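PDB 5GZS: GGDEF family protein from Vibrio cholerae, which probably synthesises the second messenger cyclic di-GMP as a membrane-linked diguanylate cyclase and binds arginine in its periplasmic, solute-binding-protein-like portion. Local coordinates for residues A[5-10]-A[33-38]; A[14-19]-A[193-198]; A[80-85]-A[146-151]; A[105-110]-A[159-164]. All blocks are in the same frame, centred on the assembly; numbering follows the deposited sequence.

Contact 1. Residues A[5-10]-A[33-38]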
loop_
_atom_site.group_PDB
_atom_site.type_symbol
_atom_site.label_atom_id
_atom_site.label_comp_id
_atom_site.label_asym_id
_atom_site.label_seq_id
_atom_site.Cartn_x
_atom_site.Cartn_y
_atom_site.Cartn_z
ATOM N N THR A 5 -40.393 3.029 33.446
ATOM C CA THR A 5 -39.733 2.050 32.592
ATOM C C THR A 5 -38.982 2.731 31.453
ATOM O O THR A 5 -39.534 3.578 30.752
ATOM C CB THR A 5 -40.740 1.045 32.003
ATOM O OG1 THR A 5 -41.447 0.393 33.065
ATOM C CG2 THR A 5 -40.021 0.001 31.163
ATOM N N TYR A 6 -37.720 2.354 31.274
ATOM C CA TYR A 6 -36.889 2.930 30.218
ATOM C C TYR A 6 -36.925 2.065 28.974
ATOM O O TYR A 6 -36.580 0.883 29.022
ATOM C CB TYR A 6 -35.444 3.103 30.685
ATOM C CG TYR A 6 -35.308 4.000 31.883
ATOM C CD1 TYR A 6 -35.142 5.363 31.728
ATOM C CD2 TYR A 6 -35.359 3.483 33.177
ATOM C CE1 TYR A 6 -35.021 6.199 32.830
ATOM C CE2 TYR A 6 -35.242 4.311 34.286
ATOM C CZ TYR A 6 -35.069 5.665 34.106
ATOM O OH TYR A 6 -34.948 6.497 35.195
ATOM N N LYS A 7 -37.345 2.660 27.859
ATOM C CA LYS A 7 -37.452 1.942 26.603
ATOM C C LYS A 7 -36.149 2.037 25.832
ATOM O O LYS A 7 -35.743 3.123 25.413
ATOM C CB LYS A 7 -38.591 2.506 25.772
ATOM C CG LYS A 7 -39.900 2.602 26.502
ATOM C CD LYS A 7 -40.649 1.287 26.566
ATOM C CE LYS A 7 -42.044 1.541 27.150
ATOM N NZ LYS A 7 -42.956 0.368 27.083
ATOM N N VAL A 8 -35.471 0.912 25.654
ATOM C CA VAL A 8 -34.246 0.942 24.865
ATOM C C VAL A 8 -34.427 0.143 23.571
ATOM O O VAL A 8 -34.987 -0.964 23.557
ATOM C CB VAL A 8 -33.035 0.446 25.681
ATOM C CG1 VAL A 8 -33.441 0.207 27.140
ATOM C CG2 VAL A 8 -32.392 -0.779 25.054
ATOM N N ALA A 9 -33.983 0.760 22.479
ATOM C CA ALA A 9 -34.241 0.285 21.127
ATOM C C ALA A 9 -33.329 -0.853 20.723
ATOM O O ALA A 9 -32.154 -0.871 21.103
ATOM C CB ALA A 9 -34.091 1.440 20.133
ATOM N N THR A 10 -33.857 -1.774 19.933
ATOM C CA THR A 10 -33.050 -2.811 19.316
ATOM C C THR A 10 -33.420 -3.159 17.878
ATOM O O THR A 10 -34.569 -3.181 17.515
ATOM C CB THR A 10 -33.045 -4.106 20.125
ATOM O OG1 THR A 10 -34.322 -4.715 20.079
ATOM C CG2 THR A 10 -32.712 -3.829 21.524
ATOM N N GLU A 33 -36.799 -2.036 29.276
ATOM C CA GLU A 33 -37.711 -2.670 28.346
ATOM C C GLU A 33 -37.188 -2.575 26.918
ATOM O O GLU A 33 -37.162 -1.489 26.344
ATOM C CB GLU A 33 -39.080 -2.013 28.426
ATOM C CG GLU A 33 -40.042 -2.519 27.382
ATOM C CD GLU A 33 -41.459 -2.098 27.664
ATOM O OE1 GLU A 33 -41.680 -1.389 28.677
ATOM O OE2 GLU A 33 -42.358 -2.483 26.881
ATOM N N TYR A 34 -36.796 -3.697 26.331
ATOM C CA TYR A 34 -36.309 -3.643 24.959
ATOM C C TYR A 34 -37.470 -3.492 23.975
ATOM O O TYR A 34 -38.553 -4.066 24.159
ATOM C CB TYR A 34 -35.458 -4.873 24.626
ATOM C CG TYR A 34 -34.227 -4.950 25.487
ATOM C CD1 TYR A 34 -33.156 -4.115 25.271
ATOM C CD2 TYR A 34 -34.162 -5.835 26.553
ATOM C CE1 TYR A 34 -32.045 -4.165 26.072
ATOM C CE2 TYR A 34 -33.066 -5.890 27.362
ATOM C CZ TYR A 34 -31.998 -5.057 27.123
ATOM O OH TYR A 34 -30.880 -5.124 27.945
ATOM N N VAL A 35 -37.234 -2.696 22.936
ATOM C CA VAL A 35 -38.211 -2.501 21.868
ATOM C C VAL A 35 -37.606 -2.815 20.497
ATOM O O VAL A 35 -36.703 -2.107 20.046
ATOM C CB VAL A 35 -38.753 -1.058 21.913
ATOM C CG1 VAL A 35 -39.710 -0.786 20.777
ATOM C CG2 VAL A 35 -39.446 -0.825 23.241
ATOM N N ASN A 36 -38.065 -3.889 19.847
ATOM C CA ASN A 36 -37.567 -4.222 18.501
ATOM C C ASN A 36 -38.013 -3.178 17.487
ATOM O O ASN A 36 -39.197 -2.840 17.410
ATOM C CB ASN A 36 -38.046 -5.610 18.054
ATOM C CG ASN A 36 -37.304 -6.129 16.785
ATOM O OD1 ASN A 36 -36.910 -5.355 15.910
ATOM N ND2 ASN A 36 -37.126 -7.450 16.698
ATOM N N TYR A 37 -37.060 -2.649 16.730
ATOM C CA TYR A 37 -37.373 -1.793 15.589
ATOM C C TYR A 37 -36.936 -2.506 14.328
ATOM O O TYR A 37 -35.828 -3.035 14.254
ATOM C CB TYR A 37 -36.684 -0.441 15.705
ATOM C CG TYR A 37 -37.331 0.467 16.714
ATOM C CD1 TYR A 37 -38.380 1.298 16.346
ATOM C CD2 TYR A 37 -36.908 0.487 18.045
ATOM C CE1 TYR A 37 -38.990 2.138 17.272
ATOM C CE2 TYR A 37 -37.509 1.320 18.973
ATOM C CZ TYR A 37 -38.552 2.143 18.574
ATOM O OH TYR A 37 -39.162 2.980 19.465
ATOM N N PRO A 38 -37.801 -2.531 13.317
ATOM C CA PRO A 38 -37.456 -3.298 12.110
ATOM C C PRO A 38 -36.280 -2.706 11.317
ATOM O O PRO A 38 -35.723 -3.397 10.454
ATOM C CB PRO A 38 -38.746 -3.253 11.295
ATOM C CG PRO A 38 -39.448 -2.012 11.774
ATOM C CD PRO A 38 -39.105 -1.858 13.215
#
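Lys7 to Thr10 pair with Glu33 to Asn36 as the two parallel strands of a beta-alpha-beta unit, whose crossover is helix 15-28. The backbone ladder alternates: Glu33 N gives to Tyr6 O, Val8 N to Glu33 O, Val35 N to Val8 O, and Thr10 N to Val35 O at 2.9 Å. Tyr37 N adds a nearly straight bond to Thr10 O (2.7 Å, 173° at the hydrogen). On one face Lys7 and Glu33 run alongside in the same sense. Lys7 NZ, in a salt bridge, meets Glu33 OE1 (2.7 Å) from above the carboxylate plane and is 2.9 Å from Glu33 OE2. It is reached because the lysine bends at its second torsion (-81°), while Glu33 stays extended with CG trans to its N. Thr5 CG2 brushes Glu33 OE1 at 3.3 Å. Farther along this face, Ala9 CB meets CE2 of the Tyr37 ring (3.6 Å). On the other face Val8 CG2 lies beside Tyr34 CD1 (3.4 Å), and Thr10 CG2 crosses Tyr34 at about a right angle. Helix 15-28 packs on this second face through Thr17 and Phe21, and its Asp22 bonds Tyr34 OH; helix 40-49 covers Ala9 and Tyr37 on the first.

Contact 2. Residues A[14-19]-A[193-198]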
loop_
_atom_site.group_PDB
_atom_site.type_symbol
_atom_site.label_atom_id
_atom_site.label_comp_id
_atom_site.label_asym_id
_atom_site.label_seq_id
_atom_site.Cartn_x
_atom_site.Cartn_y
_atom_site.Cartn_z
ATOM N N ASP A 14 -29.496 -7.780 18.588
ATOM C CA ASP A 14 -28.710 -6.692 19.102
ATOM C C ASP A 14 -28.029 -7.127 20.359
ATOM O O ASP A 14 -28.416 -6.764 21.424
ATOM C CB ASP A 14 -29.609 -5.512 19.349
ATOM C CG ASP A 14 -28.895 -4.236 19.282
ATOM O OD1 ASP A 14 -27.738 -4.202 19.658
ATOM O OD2 ASP A 14 -29.500 -3.254 18.885
ATOM N N VAL A 15 -26.998 -7.925 20.205
ATOM C CA VAL A 15 -26.414 -8.585 21.305
ATOM C C VAL A 15 -25.673 -7.617 22.193
ATOM O O VAL A 15 -25.613 -7.802 23.367
ATOM C CB VAL A 15 -25.561 -9.757 20.824
ATOM C CG1 VAL A 15 -24.739 -9.354 19.654
ATOM C CG2 VAL A 15 -24.691 -10.301 21.914
ATOM N N VAL A 16 -25.131 -6.563 21.626
ATOM C CA VAL A 16 -24.397 -5.617 22.462
ATOM C C VAL A 16 -25.350 -4.743 23.277
ATOM O O VAL A 16 -25.006 -4.303 24.380
ATOM C CB VAL A 16 -23.443 -4.734 21.617
ATOM C CG1 VAL A 16 -22.771 -3.675 22.456
ATOM C CG2 VAL A 16 -22.378 -5.598 20.944
ATOM N N THR A 17 -26.557 -4.523 22.771
ATOM C CA THR A 17 -27.515 -3.698 23.498
ATOM C C THR A 17 -28.056 -4.475 24.688
ATOM O O THR A 17 -28.232 -3.935 25.785
ATOM C CB THR A 17 -28.679 -3.234 22.588
ATOM O OG1 THR A 17 -28.160 -2.449 21.507
ATOM C CG2 THR A 17 -29.680 -2.388 23.365
ATOM N N ARG A 18 -28.306 -5.757 24.456
ATOM C CA ARG A 18 -28.687 -6.688 25.505
ATOM C C ARG A 18 -27.603 -6.831 26.566
ATOM O O ARG A 18 -27.886 -6.659 27.764
ATOM C CB ARG A 18 -29.001 -8.042 24.904
ATOM C CG ARG A 18 -30.383 -8.123 24.385
ATOM C CD ARG A 18 -30.444 -8.888 23.122
ATOM N NE ARG A 18 -29.653 -10.112 23.121
ATOM C CZ ARG A 18 -29.270 -10.688 21.984
ATOM N NH1 ARG A 18 -29.598 -10.103 20.830
ATOM N NH2 ARG A 18 -28.546 -11.806 21.988
ATOM N N VAL A 19 -26.368 -7.119 26.144
ATOM C CA VAL A 19 -25.287 -7.346 27.118
ATOM C C VAL A 19 -25.028 -6.085 27.930
ATOM O O VAL A 19 -24.939 -6.128 29.145
ATOM C CB VAL A 19 -23.975 -7.807 26.437
ATOM C CG1 VAL A 19 -22.809 -7.692 27.383
ATOM C CG2 VAL A 19 -24.126 -9.233 25.887
ATOM N N ARG A 193 -14.056 -4.839 29.960
ATOM C CA ARG A 193 -13.484 -6.165 29.746
ATOM C C ARG A 193 -14.561 -7.177 29.330
ATOM O O ARG A 193 -14.333 -8.118 28.550
ATOM C CB ARG A 193 -12.769 -6.646 31.000
ATOM C CG ARG A 193 -12.324 -8.079 30.889
ATOM C CD ARG A 193 -11.260 -8.442 31.898
ATOM N NE ARG A 193 -11.109 -9.886 31.905
ATOM C CZ ARG A 193 -10.431 -10.580 32.810
ATOM N NH1 ARG A 193 -9.812 -9.946 33.794
ATOM N NH2 ARG A 193 -10.373 -11.914 32.727
ATOM N N LEU A 194 -15.758 -6.947 29.834
ATOM C CA LEU A 194 -16.883 -7.795 29.522
ATOM C C LEU A 194 -17.366 -7.614 28.077
ATOM O O LEU A 194 -17.807 -8.586 27.425
ATOM C CB LEU A 194 -18.007 -7.508 30.500
ATOM C CG LEU A 194 -19.349 -8.150 30.187
ATOM C CD1 LEU A 194 -19.226 -9.660 30.154
ATOM C CD2 LEU A 194 -20.377 -7.694 31.216
ATOM N N LEU A 195 -17.290 -6.383 27.578
ATOM C CA LEU A 195 -17.768 -6.079 26.230
ATOM C C LEU A 195 -16.778 -6.570 25.183
ATOM O O LEU A 195 -17.169 -7.020 24.098
ATOM C CB LEU A 195 -18.010 -4.575 26.058
ATOM C CG LEU A 195 -19.227 -4.028 26.799
ATOM C CD1 LEU A 195 -19.282 -2.501 26.724
ATOM C CD2 LEU A 195 -20.467 -4.642 26.191
ATOM N N ARG A 196 -15.497 -6.486 25.516
ATOM C CA ARG A 196 -14.460 -6.963 24.631
ATOM C C ARG A 196 -14.618 -8.440 24.408
ATOM O O ARG A 196 -14.678 -8.916 23.281
ATOM C CB ARG A 196 -13.063 -6.718 25.200
ATOM C CG ARG A 196 -12.578 -5.321 25.222
ATOM C CD ARG A 196 -11.069 -5.359 25.441
ATOM N NE ARG A 196 -10.711 -6.109 26.645
ATOM C CZ ARG A 196 -10.495 -5.546 27.833
ATOM N NH1 ARG A 196 -10.607 -4.224 27.971
ATOM N NH2 ARG A 196 -10.166 -6.301 28.880
ATOM N N GLU A 197 -14.651 -9.185 25.498
ATOM C CA GLU A 197 -14.540 -10.608 25.356
ATOM C C GLU A 197 -15.863 -11.251 25.013
ATOM O O GLU A 197 -15.896 -12.154 24.167
ATOM C CB GLU A 197 -13.974 -11.225 26.616
ATOM C CG GLU A 197 -12.731 -10.575 27.108
ATOM C CD GLU A 197 -12.332 -11.103 28.442
ATOM O OE1 GLU A 197 -12.973 -12.076 28.884
ATOM O OE2 GLU A 197 -11.407 -10.537 29.052
ATOM N N SER A 198 -16.964 -10.821 25.617
ATOM C CA SER A 198 -18.172 -11.635 25.413
ATOM C C SER A 198 -18.695 -11.447 24.004
ATOM O O SER A 198 -19.117 -12.401 23.386
ATOM C CB SER A 198 -19.264 -11.343 26.468
ATOM O OG SER A 198 -19.868 -10.072 26.326
#
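Val16 and Val19, one helical turn apart, are the residues of 14-19 that meet Leu194, Leu195 and Ser198. Ahead of them Asp14 is the N-cap of helix 15-28. Its OD1 takes a hydrogen bond from Thr17 OG1 (2.6 Å), which approaches from above the carboxylate plane, and a weak capping bond from Thr17 N (3.3 Å). Val16 only grazes the partner helix, its CG1 lying 4.5 Å from Leu195 CD2. Thr17 packs instead on Val8 and Thr10 of strand 6-10. Arg18 lays its guanidinium over Val15 CA and forms a salt bridge with Asp13. Val19 carries most of the contact through one methyl. With CG1 trans to the backbone N (165°), that branch comes 4.0 Å from Leu195 CD2 and 3.9 Å from Ser198 OG. Ser198 OG keeps its own polar partner, Leu194 O (2.8 Å). No hydrogen bond crosses; the touch is van der Waals, three valine-leucine contacts and one methyl against a hydroxyl. The axes of 15-19 and 193-198 pass 11.1 Å apart, at 145°, and Ile199 and Tyr202 continue the packing. The contact joins the capped first helix to the long helix 189-218 of the arginine-binding, solute-binding-protein-like domain.

Contact 3. Residues A[80-85]-A[146-151]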
loop_
_atom_site.group_PDB
_atom_site.type_symbol
_atom_site.label_atom_id
_atom_site.label_comp_id
_atom_site.label_asym_id
_atom_site.label_seq_id
_atom_site.Cartn_x
_atom_site.Cartn_y
_atom_site.Cartn_z
ATOM N N TYR A 80 -19.562 -5.877 9.227
ATOM C CA TYR A 80 -19.283 -6.957 8.281
ATOM C C TYR A 80 -19.736 -6.631 6.861
ATOM O O TYR A 80 -20.740 -5.911 6.642
ATOM C CB TYR A 80 -19.950 -8.281 8.736
ATOM C CG TYR A 80 -19.611 -8.732 10.155
ATOM C CD1 TYR A 80 -20.350 -8.259 11.248
ATOM C CD2 TYR A 80 -18.593 -9.646 10.393
ATOM C CE1 TYR A 80 -20.069 -8.654 12.527
ATOM C CE2 TYR A 80 -18.298 -10.066 11.682
ATOM C CZ TYR A 80 -19.043 -9.551 12.750
ATOM O OH TYR A 80 -18.771 -9.927 14.035
ATOM N N LEU A 81 -18.970 -7.160 5.903
ATOM C CA LEU A 81 -19.447 -7.322 4.533
ATOM C C LEU A 81 -20.160 -8.667 4.457
ATOM O O LEU A 81 -19.527 -9.721 4.623
ATOM C CB LEU A 81 -18.296 -7.273 3.516
ATOM C CG LEU A 81 -18.690 -7.596 2.062
ATOM C CD1 LEU A 81 -19.697 -6.575 1.482
ATOM C CD2 LEU A 81 -17.455 -7.686 1.214
ATOM N N TYR A 82 -21.470 -8.643 4.238
ATOM C CA TYR A 82 -22.193 -9.888 4.009
ATOM C C TYR A 82 -22.255 -10.211 2.510
ATOM O O TYR A 82 -22.610 -9.367 1.682
ATOM C CB TYR A 82 -23.606 -9.814 4.585
ATOM C CG TYR A 82 -23.649 -9.548 6.059
ATOM C CD1 TYR A 82 -23.627 -10.598 6.975
ATOM C CD2 TYR A 82 -23.710 -8.250 6.537
ATOM C CE1 TYR A 82 -23.666 -10.357 8.328
ATOM C CE2 TYR A 82 -23.750 -7.992 7.878
ATOM C CZ TYR A 82 -23.718 -9.043 8.776
ATOM O OH TYR A 82 -23.771 -8.765 10.116
ATOM N N SER A 83 -21.930 -11.440 2.154
ATOM C CA SER A 83 -21.884 -11.767 0.739
ATOM C C SER A 83 -21.906 -13.263 0.517
ATOM O O SER A 83 -21.382 -14.051 1.308
ATOM C CB SER A 83 -20.640 -11.153 0.069
ATOM O OG SER A 83 -19.416 -11.698 0.566
ATOM N N TYR A 84 -22.551 -13.638 -0.572
ATOM C CA TYR A 84 -22.583 -15.018 -0.999
ATOM C C TYR A 84 -21.177 -15.323 -1.486
ATOM O O TYR A 84 -20.705 -14.707 -2.446
ATOM C CB TYR A 84 -23.667 -15.227 -2.083
ATOM C CG TYR A 84 -25.056 -15.381 -1.496
ATOM C CD1 TYR A 84 -25.341 -16.442 -0.643
ATOM C CD2 TYR A 84 -26.076 -14.467 -1.770
ATOM C CE1 TYR A 84 -26.592 -16.604 -0.077
ATOM C CE2 TYR A 84 -27.356 -14.626 -1.207
ATOM C CZ TYR A 84 -27.597 -15.703 -0.357
ATOM O OH TYR A 84 -28.831 -15.911 0.236
ATOM N N GLY A 85 -20.481 -16.215 -0.786
ATOM C CA GLY A 85 -19.120 -16.567 -1.160
ATOM C C GLY A 85 -18.016 -15.922 -0.331
ATOM O O GLY A 85 -16.910 -16.463 -0.235
ATOM N N PRO A 146 -28.851 -13.748 11.908
ATOM C CA PRO A 146 -29.852 -14.085 10.883
ATOM C C PRO A 146 -29.259 -14.221 9.485
ATOM O O PRO A 146 -29.715 -15.068 8.715
ATOM C CB PRO A 146 -30.839 -12.914 10.942
ATOM C CG PRO A 146 -30.067 -11.787 11.588
ATOM C CD PRO A 146 -29.122 -12.443 12.547
HETATM N N MSE A 147 -28.248 -13.422 9.166
HETATM C CA MSE A 147 -27.657 -13.470 7.829
HETATM C C MSE A 147 -26.915 -14.788 7.571
HETATM O O MSE A 147 -27.103 -15.401 6.533
HETATM C CB MSE A 147 -26.716 -12.281 7.612
HETATM C CG MSE A 147 -26.616 -11.787 6.192
HETATM SE SE MSE A 147 -28.304 -11.146 5.496
HETATM C CE MSE A 147 -27.931 -9.232 5.332
ATOM N N LEU A 148 -26.087 -15.237 8.507
ATOM C CA LEU A 148 -25.348 -16.485 8.301
ATOM C C LEU A 148 -26.269 -17.697 8.291
ATOM O O LEU A 148 -25.895 -18.746 7.774
ATOM C CB LEU A 148 -24.270 -16.666 9.370
ATOM C CG LEU A 148 -22.874 -16.166 9.004
ATOM C CD1 LEU A 148 -22.912 -14.686 8.724
ATOM C CD2 LEU A 148 -21.922 -16.455 10.117
ATOM N N LEU A 149 -27.449 -17.562 8.898
ATOM C CA LEU A 149 -28.493 -18.581 8.785
ATOM C C LEU A 149 -28.896 -18.778 7.322
ATOM O O LEU A 149 -29.015 -19.907 6.842
ATOM C CB LEU A 149 -29.733 -18.207 9.624
ATOM C CG LEU A 149 -29.629 -18.486 11.139
ATOM C CD1 LEU A 149 -30.877 -18.061 11.905
ATOM C CD2 LEU A 149 -29.301 -19.965 11.419
ATOM N N LYS A 150 -29.097 -17.665 6.623
ATOM C CA LYS A 150 -29.510 -17.666 5.222
ATOM C C LYS A 150 -28.381 -18.057 4.275
ATOM O O LYS A 150 -28.454 -17.798 3.079
ATOM C CB LYS A 150 -30.043 -16.296 4.844
ATOM C CG LYS A 150 -31.354 -15.955 5.537
ATOM C CD LYS A 150 -32.493 -16.805 4.976
ATOM C CE LYS A 150 -33.819 -16.495 5.650
ATOM N NZ LYS A 150 -34.854 -17.481 5.240
ATOM N N GLY A 151 -27.338 -18.673 4.828
ATOM C CA GLY A 151 -26.206 -19.145 4.051
ATOM C C GLY A 151 -25.235 -18.087 3.556
ATOM O O GLY A 151 -24.509 -18.333 2.595
#
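Tyr84 OH gives a weak hydrogen bond to Lys150 O (3.4 Å), the one polar link between the residues just after strand 79-83 and the loop that leaves helix 144-149. The carbonyl oxygen of Lys150 sits at the edge of the Tyr84 ring, near its plane, whereas Gly151 O approaches the same ring obliquely and lies 3.8 Å from Tyr84 CE1. Lys150 is the first residue to depart from helical backbone angles, and the chain then turns through Gly151, which has a positive phi of 75°.

Deeper in, Tyr82 meets the selenomethionine Met147. Their side chains run at a slant to each other, and Met147 CG comes to 3.3 Å from Tyr82 CD1, with Met147 CB close to Tyr82 CD1 and CE1. Bends at the second and third torsions of Met147, the second at 62°, fold the chain back, so that SE stands 5.3 Å from the centroid of the Tyr82 ring, an oblique Met-aromatic contact. Leu148 CD1 touches the ring edge near its plane, 4.4 Å from Tyr82 CE1. Tyr80 CB lies over one ring face, toward the rim, and the hydroxyl of Tyr82 is hydrogen-bonded to Ala140 O, a residue of the arginine pocket.

Strand 79-83 is the middle strand of an antiparallel sheet, between 137-140 and 153-156. Helix 144-149 lies against it, with helix 121-129 behind Met147 and helix 189-218 beside Leu148.

Contact 4. Residues A[105-110]-A[159-164]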
loop_
_atom_site.group_PDB
_atom_site.type_symbol
_atom_site.label_atom_id
_atom_site.label_comp_id
_atom_site.label_asym_id
_atom_site.label_seq_id
_atom_site.Cartn_x
_atom_site.Cartn_y
_atom_site.Cartn_z
ATOM N N THR A 105 -21.221 7.218 4.022
ATOM C CA THR A 105 -20.000 8.030 3.992
ATOM C C THR A 105 -18.691 7.232 4.014
ATOM O O THR A 105 -17.697 7.605 3.382
ATOM C CB THR A 105 -20.001 9.005 5.185
ATOM O OG1 THR A 105 -21.053 9.965 5.005
ATOM C CG2 THR A 105 -18.660 9.716 5.328
ATOM N N LEU A 106 -18.690 6.131 4.751
ATOM C CA LEU A 106 -17.474 5.349 4.901
ATOM C C LEU A 106 -17.084 4.674 3.594
ATOM O O LEU A 106 -15.897 4.593 3.257
ATOM C CB LEU A 106 -17.635 4.296 5.992
ATOM C CG LEU A 106 -16.379 3.462 6.251
ATOM C CD1 LEU A 106 -15.386 4.252 7.078
ATOM C CD2 LEU A 106 -16.721 2.157 6.928
ATOM N N LEU A 107 -18.073 4.180 2.855
ATOM C CA LEU A 107 -17.741 3.377 1.683
ATOM C C LEU A 107 -17.402 4.232 0.474
ATOM O O LEU A 107 -16.565 3.829 -0.341
ATOM C CB LEU A 107 -18.870 2.399 1.337
ATOM C CG LEU A 107 -18.478 0.939 1.624
ATOM C CD1 LEU A 107 -18.359 0.622 3.136
ATOM C CD2 LEU A 107 -19.425 -0.039 0.930
ATOM N N LYS A 108 -18.030 5.400 0.375
ATOM C CA LYS A 108 -17.742 6.339 -0.698
ATOM C C LYS A 108 -16.390 7.004 -0.466
ATOM O O LYS A 108 -15.701 7.376 -1.415
ATOM C CB LYS A 108 -18.841 7.398 -0.793
ATOM C CG LYS A 108 -19.865 7.134 -1.885
ATOM C CD LYS A 108 -19.589 7.979 -3.118
ATOM C CE LYS A 108 -19.932 7.225 -4.392
ATOM N NZ LYS A 108 -19.707 8.056 -5.607
ATOM N N GLU A 109 -16.013 7.150 0.802
ATOM C CA GLU A 109 -14.724 7.745 1.141
ATOM C C GLU A 109 -13.585 6.749 0.858
ATOM O O GLU A 109 -12.494 7.144 0.430
ATOM C CB GLU A 109 -14.690 8.226 2.605
ATOM C CG GLU A 109 -13.299 8.694 3.057
ATOM C CD GLU A 109 -13.245 9.136 4.512
ATOM O OE1 GLU A 109 -14.257 9.671 5.021
ATOM O OE2 GLU A 109 -12.181 8.942 5.145
ATOM N N HIS A 110 -13.846 5.461 1.052
ATOM C CA HIS A 110 -12.816 4.449 0.807
ATOM C C HIS A 110 -12.982 3.678 -0.517
ATOM O O HIS A 110 -12.012 3.105 -1.025
ATOM C CB HIS A 110 -12.757 3.458 1.978
ATOM C CG HIS A 110 -12.289 4.072 3.260
ATOM N ND1 HIS A 110 -13.161 4.563 4.212
ATOM C CD2 HIS A 110 -11.044 4.308 3.730
ATOM C CE1 HIS A 110 -12.468 5.070 5.215
ATOM N NE2 HIS A 110 -11.182 4.926 4.951
ATOM N N ASP A 159 -10.983 -4.413 10.999
ATOM C CA ASP A 159 -9.546 -4.332 10.863
ATOM C C ASP A 159 -9.153 -4.070 9.406
ATOM O O ASP A 159 -8.009 -4.255 9.023
ATOM C CB ASP A 159 -8.932 -5.609 11.414
ATOM C CG ASP A 159 -9.407 -5.903 12.852
ATOM O OD1 ASP A 159 -9.364 -4.986 13.705
ATOM O OD2 ASP A 159 -9.830 -7.046 13.134
ATOM N N GLN A 160 -10.125 -3.609 8.617
ATOM C CA GLN A 160 -9.971 -3.354 7.188
ATOM C C GLN A 160 -10.161 -1.872 6.901
ATOM O O GLN A 160 -9.630 -1.319 5.943
ATOM C CB GLN A 160 -11.008 -4.147 6.376
ATOM C CG GLN A 160 -10.868 -5.633 6.456
ATOM C CD GLN A 160 -9.833 -6.155 5.499
ATOM O OE1 GLN A 160 -8.916 -5.435 5.106
ATOM N NE2 GLN A 160 -9.965 -7.422 5.118
ATOM N N LEU A 161 -10.978 -1.248 7.731
ATOM C CA LEU A 161 -11.376 0.126 7.532
ATOM C C LEU A 161 -11.423 0.793 8.879
ATOM O O LEU A 161 -11.656 0.137 9.880
ATOM C CB LEU A 161 -12.739 0.221 6.860
ATOM C CG LEU A 161 -12.874 -0.097 5.378
ATOM C CD1 LEU A 161 -14.341 0.016 4.968
ATOM C CD2 LEU A 161 -12.034 0.864 4.568
ATOM N N PRO A 162 -11.200 2.102 8.915
ATOM C CA PRO A 162 -11.356 2.784 10.193
ATOM C C PRO A 162 -12.825 2.854 10.586
ATOM O O PRO A 162 -13.508 3.799 10.159
ATOM C CB PRO A 162 -10.799 4.188 9.917
ATOM C CG PRO A 162 -10.160 4.115 8.571
ATOM C CD PRO A 162 -10.854 3.033 7.835
ATOM N N ILE A 163 -13.301 1.877 11.366
ATOM C CA ILE A 163 -14.679 1.893 11.862
ATOM C C ILE A 163 -14.768 2.660 13.155
ATOM O O ILE A 163 -14.246 2.235 14.166
ATOM C CB ILE A 163 -15.238 0.487 12.098
ATOM C CG1 ILE A 163 -15.187 -0.326 10.799
ATOM C CG2 ILE A 163 -16.674 0.582 12.633
ATOM C CD1 ILE A 163 -16.098 0.239 9.693
ATOM N N GLN A 164 -15.435 3.797 13.113
ATOM C CA GLN A 164 -15.507 4.690 14.265
ATOM C C GLN A 164 -16.124 4.000 15.462
ATOM O O GLN A 164 -17.040 3.216 15.309
ATOM C CB GLN A 164 -16.317 5.929 13.907
ATOM C CG GLN A 164 -15.870 6.570 12.610
ATOM C CD GLN A 164 -16.598 7.865 12.322
ATOM O OE1 GLN A 164 -17.757 8.043 12.707
ATOM N NE2 GLN A 164 -15.922 8.781 11.644
#
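His110 and Leu106, one turn apart on helix 103-110, together receive Leu161, Pro162 and Ile163 of the loop between strands 153-156 and 166-170. The imidazole is fixed first by its own helix. With CG trans to the carbonyl carbon (chi1 -66°), the ring folds back along the helix, and His110 ND1 donates to Leu106 O at 2.9 Å. That bond lies in the carbonyl plane, on a lone pair, and close to the plane of the ring. His110 N bonds the same oxygen, so two donors of one residue grip it and the rotation of the ring is set.

Held this way, the ring offers one face to Leu161. Leu161 CD2 stands over it, 3.7 Å from the centroid, in a CH-pi contact displaced toward the rim near His110 CG; Glu109 CG lies on the opposite face. Pro162 arrives from the far end of the ring, its CD 3.5 Å from His110 NE2 and oblique to the ring plane.

Leu106 CG is trans to its backbone N (chi1 -178°), which aims the branch at the loop, and the two methyls divide. CD2 touches Leu161 CD1 (3.8 Å) and Ile163 CD1 (3.4 Å), while CD1 rests 3.6 Å from Pro162 O. Ile163 crosses Leu106 at about a right angle, and the bent second torsion of the isoleucine (-65°) places its CD1 there.

On the outer side of the loop comes the second subunit, whose Ser330 OG is hydrogen-bonded to Ile163 O and whose Met352 packs on Pro162. Behind the helix, Leu107 packs on strands 94-98 and 115-119.

Overall arrangement
All four contacts lie around the bound arginine, but none of their residues lines its pocket: the side chains of Thr10 (contact 1), Val16 (contact 2), Tyr82 (contact 3) and Ile163 (contact 4) are each about 7 to 9 Å from it. Contacts 1 and 2 share the beta-alpha-beta unit and touch directly, Val8 CG2 to Thr17 CG2 at 3.6 Å, with centres 17 Å apart. Contacts 3 and 4 alternate along the chain, and their nearest atoms are about 7 Å apart. Both fall within the long stretch that contact 2 spans, from helix 15-28 to helix 189-218, whereas contact 1 closes earlier and is about 17 Å from contact 4 at the nearest atoms.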